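Local atomic coordinates of MUTM (fpg) protein (Thermus thermophilus, PDB entry 1EE8), a protein that belongs to the MutM (Fpg) family, built from a beta-rich N-terminal domain, a helical H2TH domain and a zinc finger. Residues Gly61-Arg75 / Phe95-Arg109. Numbering follows the deposited sequence.
Sequences GVELVAHLGMTGGFR and FHDPRRFGRLFGVRR
Glu63, Val65 and His67 of strand 62-67 each exchange two backbone hydrogen bonds with Val107, Phe105 and Arg103 of strand 103-108, an antiparallel pairing in the beta-rich N-terminal domain of the Fpg fold. Beyond them strand 73-75 pairs with 95-96, one residue out of step with the first pairing, and Gly73 and His96 exchange two such bonds as well, so the amides and carbonyls facing each other are satisfied.

Between the two pairings the loops meet around Thr71. Its OG1 sits between the backbone N and carbonyl carbon (chi1 59°), where it donates to Asp97 OD2 at 2.9 Å and accepts the N-H of Arg99 at 2.9 Å, a nearly straight bond of 165°. The carboxylate is gripped at both oxygens: Asp97 OD1 takes the amide of Gly102 on its syn side at 2.7 Å, while OD2 also accepts from a water. That water donates to Leu68 O as well and accepts from the amides of Thr71 and Phe101, four bonds that tie the two loops together.

At the far end Gly61 O receives Arg109 N from above its carbonyl plane, plus a weak bond from Arg108 NH2; Arg108 NH1 bridges to Glu40 of the second subunit. Glu63 OE1 is held by Tyr112 and Gly110, whereas Glu63 OE2 forms a salt bridge with Arg109 NH1 at 3.2 Å but lies well out of the guanidinium plane, so charge alone acts and no N-H points at it.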
# COMPACT_ATOMS: atom_id res chain seq x y z
N GLY A 61 6.61 2.85 -10.00
CA GLY A 61 7.52 3.34 -8.97
C GLY A 61 7.47 2.66 -7.62
O GLY A 61 7.58 3.31 -6.59
N VAL A 62 7.29 1.34 -7.63
CA VAL A 62 7.23 0.57 -6.40
C VAL A 62 8.28 -0.55 -6.42
O VAL A 62 8.68 -1.02 -7.48
CB VAL A 62 5.83 -0.08 -6.23
CG1 VAL A 62 5.89 -1.19 -5.19
CG2 VAL A 62 4.80 0.98 -5.82
N GLU A 63 8.73 -0.95 -5.24
CA GLU A 63 9.68 -2.04 -5.13
C GLU A 63 9.26 -3.00 -4.03
O GLU A 63 8.80 -2.59 -2.96
CB GLU A 63 11.10 -1.53 -4.82
CG GLU A 63 11.70 -0.63 -5.88
CD GLU A 63 13.13 -0.21 -5.57
OE1 GLU A 63 13.37 0.41 -4.50
OE2 GLU A 63 14.02 -0.49 -6.39
N LEU A 64 9.38 -4.30 -4.30
CA LEU A 64 9.07 -5.29 -3.29
C LEU A 64 10.45 -5.80 -2.91
O LEU A 64 11.10 -6.50 -3.69
CB LEU A 64 8.21 -6.41 -3.85
CG LEU A 64 7.76 -7.47 -2.84
CD1 LEU A 64 7.00 -6.81 -1.69
CD2 LEU A 64 6.88 -8.49 -3.53
N VAL A 65 10.91 -5.42 -1.73
CA VAL A 65 12.22 -5.83 -1.28
C VAL A 65 12.10 -7.11 -0.47
O VAL A 65 11.21 -7.23 0.37
CB VAL A 65 12.89 -4.73 -0.43
CG1 VAL A 65 14.24 -5.21 0.11
CG2 VAL A 65 13.07 -3.48 -1.27
N ALA A 66 12.98 -8.06 -0.75
CA ALA A 66 12.96 -9.32 -0.05
C ALA A 66 14.30 -9.61 0.60
O ALA A 66 15.35 -9.49 -0.03
CB ALA A 66 12.58 -10.46 -1.00
N HIS A 67 14.25 -9.98 1.87
CA HIS A 67 15.43 -10.34 2.63
C HIS A 67 15.18 -11.80 3.01
O HIS A 67 14.23 -12.10 3.72
CB HIS A 67 15.56 -9.48 3.89
CG HIS A 67 16.51 -10.03 4.90
ND1 HIS A 67 17.83 -10.31 4.60
CD2 HIS A 67 16.33 -10.41 6.19
CE1 HIS A 67 18.42 -10.83 5.66
NE2 HIS A 67 17.54 -10.90 6.64
N LEU A 68 16.03 -12.69 2.51
CA LEU A 68 15.87 -14.12 2.75
C LEU A 68 16.15 -14.58 4.17
O LEU A 68 15.46 -15.45 4.70
CB LEU A 68 16.73 -14.90 1.76
CG LEU A 68 16.47 -14.57 0.29
CD1 LEU A 68 17.20 -15.56 -0.61
CD2 LEU A 68 14.98 -14.62 0.01
N GLY A 69 17.17 -14.00 4.79
CA GLY A 69 17.50 -14.42 6.14
C GLY A 69 18.29 -15.71 6.10
O GLY A 69 18.90 -16.03 5.08
N MET A 70 18.24 -16.48 7.18
CA MET A 70 18.98 -17.73 7.27
C MET A 70 18.45 -18.91 6.45
O MET A 70 19.23 -19.71 5.94
CB MET A 70 19.09 -18.15 8.74
CG MET A 70 19.80 -19.48 8.96
SD MET A 70 19.82 -19.95 10.70
CE MET A 70 21.44 -19.31 11.21
N THR A 71 17.13 -19.02 6.33
CA THR A 71 16.55 -20.13 5.59
C THR A 71 15.51 -19.72 4.55
O THR A 71 14.78 -20.56 4.03
CB THR A 71 15.89 -21.11 6.56
OG1 THR A 71 14.86 -20.43 7.30
CG2 THR A 71 16.93 -21.68 7.53
N GLY A 72 15.46 -18.43 4.26
CA GLY A 72 14.48 -17.95 3.29
C GLY A 72 14.85 -18.22 1.84
O GLY A 72 16.03 -18.23 1.47
N GLY A 73 13.83 -18.43 1.02
CA GLY A 73 14.07 -18.68 -0.39
C GLY A 73 12.78 -18.72 -1.17
O GLY A 73 11.71 -18.97 -0.61
N PHE A 74 12.86 -18.44 -2.47
CA PHE A 74 11.70 -18.48 -3.34
C PHE A 74 11.73 -19.84 -4.02
O PHE A 74 12.78 -20.27 -4.48
CB PHE A 74 11.78 -17.36 -4.39
CG PHE A 74 11.47 -16.00 -3.83
CD1 PHE A 74 10.16 -15.64 -3.54
CD2 PHE A 74 12.50 -15.12 -3.53
CE1 PHE A 74 9.87 -14.40 -2.96
CE2 PHE A 74 12.22 -13.88 -2.94
CZ PHE A 74 10.91 -13.53 -2.66
N ARG A 75 10.58 -20.52 -4.07
CA ARG A 75 10.47 -21.83 -4.69
C ARG A 75 9.36 -21.82 -5.76
O ARG A 75 8.45 -21.00 -5.70
CB ARG A 75 10.14 -22.90 -3.64
CG ARG A 75 11.18 -23.09 -2.54
CD ARG A 75 12.52 -23.51 -3.12
NE ARG A 75 13.56 -23.61 -2.10
CZ ARG A 75 13.66 -24.60 -1.22
NH1 ARG A 75 14.64 -24.60 -0.33
NH2 ARG A 75 12.78 -25.58 -1.23
N PHE A 95 7.40 -18.22 -1.02
CA PHE A 95 8.46 -17.81 -0.11
C PHE A 95 8.56 -18.84 1.02
O PHE A 95 7.78 -18.83 1.97
CB PHE A 95 8.17 -16.41 0.43
CG PHE A 95 9.28 -15.84 1.28
CD1 PHE A 95 9.10 -15.66 2.65
CD2 PHE A 95 10.50 -15.49 0.71
CE1 PHE A 95 10.13 -15.14 3.45
CE2 PHE A 95 11.54 -14.97 1.50
CZ PHE A 95 11.35 -14.80 2.88
N HIS A 96 9.51 -19.74 0.86
CA HIS A 96 9.80 -20.82 1.80
C HIS A 96 10.70 -20.23 2.89
O HIS A 96 11.72 -19.63 2.58
CB HIS A 96 10.54 -21.93 1.05
CG HIS A 96 11.10 -22.99 1.94
ND1 HIS A 96 10.31 -23.87 2.65
CD2 HIS A 96 12.39 -23.31 2.24
CE1 HIS A 96 11.09 -24.69 3.34
NE2 HIS A 96 12.35 -24.37 3.11
N ASP A 97 10.32 -20.39 4.15
CA ASP A 97 11.16 -19.85 5.21
C ASP A 97 10.95 -20.54 6.56
O ASP A 97 10.20 -20.06 7.41
CB ASP A 97 10.93 -18.34 5.37
CG ASP A 97 11.95 -17.68 6.29
OD1 ASP A 97 11.75 -16.51 6.66
OD2 ASP A 97 12.96 -18.33 6.62
N PRO A 98 11.61 -21.68 6.76
CA PRO A 98 11.52 -22.47 7.99
C PRO A 98 11.74 -21.67 9.28
O PRO A 98 10.90 -21.70 10.17
CB PRO A 98 12.61 -23.53 7.80
CG PRO A 98 12.58 -23.75 6.32
CD PRO A 98 12.50 -22.34 5.78
N ARG A 99 12.86 -20.95 9.38
CA ARG A 99 13.17 -20.20 10.60
C ARG A 99 12.53 -18.82 10.75
O ARG A 99 12.69 -18.18 11.79
CB ARG A 99 14.68 -20.11 10.79
CG ARG A 99 15.34 -21.48 10.97
CD ARG A 99 16.69 -21.39 11.64
NE ARG A 99 16.59 -20.79 12.97
CZ ARG A 99 17.61 -20.64 13.81
NH1 ARG A 99 17.41 -20.08 15.00
NH2 ARG A 99 18.82 -21.06 13.47
N ARG A 100 11.83 -18.38 9.71
CA ARG A 100 11.11 -17.10 9.72
C ARG A 100 11.93 -15.83 9.90
O ARG A 100 11.45 -14.86 10.47
CB ARG A 100 10.00 -17.13 10.78
CG ARG A 100 9.15 -18.39 10.75
CD ARG A 100 7.96 -18.30 11.68
NE ARG A 100 6.88 -17.48 11.12
CZ ARG A 100 5.72 -17.25 11.73
NH1 ARG A 100 5.49 -17.78 12.93
NH2 ARG A 100 4.79 -16.51 11.14
N PHE A 101 13.17 -15.83 9.41
CA PHE A 101 14.00 -14.64 9.51
C PHE A 101 13.78 -13.73 8.30
O PHE A 101 14.05 -12.53 8.35
CB PHE A 101 15.47 -15.03 9.62
CG PHE A 101 15.87 -15.49 10.98
CD1 PHE A 101 15.94 -14.59 12.04
CD2 PHE A 101 16.17 -16.83 11.22
CE1 PHE A 101 16.31 -15.01 13.32
CE2 PHE A 101 16.53 -17.27 12.49
CZ PHE A 101 16.61 -16.36 13.54
N GLY A 102 13.29 -14.31 7.22
CA GLY A 102 13.03 -13.53 6.02
C GLY A 102 12.04 -12.40 6.26
O GLY A 102 11.21 -12.46 7.16
N ARG A 103 12.13 -11.36 5.44
CA ARG A 103 11.23 -10.22 5.54
C ARG A 103 10.89 -9.74 4.14
O ARG A 103 11.65 -9.97 3.20
CB ARG A 103 11.90 -9.08 6.32
CG ARG A 103 12.20 -9.39 7.78
CD ARG A 103 10.95 -9.34 8.63
NE ARG A 103 11.23 -9.55 10.05
CZ ARG A 103 11.53 -10.73 10.58
NH1 ARG A 103 11.78 -10.83 11.88
NH2 ARG A 103 11.58 -11.82 9.83
N LEU A 104 9.74 -9.09 4.00
CA LEU A 104 9.32 -8.53 2.71
C LEU A 104 8.96 -7.08 3.00
O LEU A 104 8.36 -6.78 4.03
CB LEU A 104 8.10 -9.25 2.13
CG LEU A 104 8.29 -10.64 1.49
CD1 LEU A 104 6.94 -11.11 0.92
CD2 LEU A 104 9.35 -10.58 0.39
N PHE A 105 9.33 -6.19 2.09
CA PHE A 105 9.06 -4.77 2.25
C PHE A 105 8.47 -4.16 0.99
O PHE A 105 9.11 -4.16 -0.07
CB PHE A 105 10.34 -4.01 2.58
CG PHE A 105 11.06 -4.51 3.80
CD1 PHE A 105 10.76 -4.01 5.06
CD2 PHE A 105 12.06 -5.47 3.68
CE1 PHE A 105 11.45 -4.46 6.19
CE2 PHE A 105 12.76 -5.92 4.81
CZ PHE A 105 12.45 -5.41 6.06
N GLY A 106 7.26 -3.64 1.10
CA GLY A 106 6.64 -2.98 -0.04
C GLY A 106 7.03 -1.52 0.17
O GLY A 106 6.75 -0.95 1.22
N VAL A 107 7.68 -0.92 -0.81
CA VAL A 107 8.10 0.47 -0.66
C VAL A 107 8.07 1.25 -1.96
O VAL A 107 8.17 0.67 -3.04
CB VAL A 107 9.55 0.56 -0.13
CG1 VAL A 107 9.66 -0.09 1.26
CG2 VAL A 107 10.49 -0.11 -1.11
N ARG A 108 7.91 2.57 -1.86
CA ARG A 108 7.95 3.41 -3.04
C ARG A 108 9.41 3.23 -3.46
O ARG A 108 10.27 3.07 -2.60
CB ARG A 108 7.68 4.86 -2.68
CG ARG A 108 6.26 5.13 -2.22
CD ARG A 108 5.49 5.95 -3.25
NE ARG A 108 5.42 5.31 -4.56
CZ ARG A 108 4.87 5.86 -5.64
NH1 ARG A 108 4.34 7.08 -5.56
NH2 ARG A 108 4.86 5.21 -6.79
N ARG A 109 9.68 3.25 -4.76
CA ARG A 109 11.04 3.06 -5.25
C ARG A 109 12.06 3.99 -4.59
O ARG A 109 11.92 5.21 -4.62
CB ARG A 109 11.07 3.26 -6.76
CG ARG A 109 12.40 2.97 -7.43
CD ARG A 109 12.30 3.18 -8.94
NE ARG A 109 13.46 2.66 -9.66
CZ ARG A 109 13.74 1.36 -9.78
NH1 ARG A 109 12.96 0.44 -9.23
NH2 ARG A 109 14.83 0.98 -10.45
O HOH W 1 10.24 0.47 -9.41
O HOH W 2 15.04 -17.08 7.27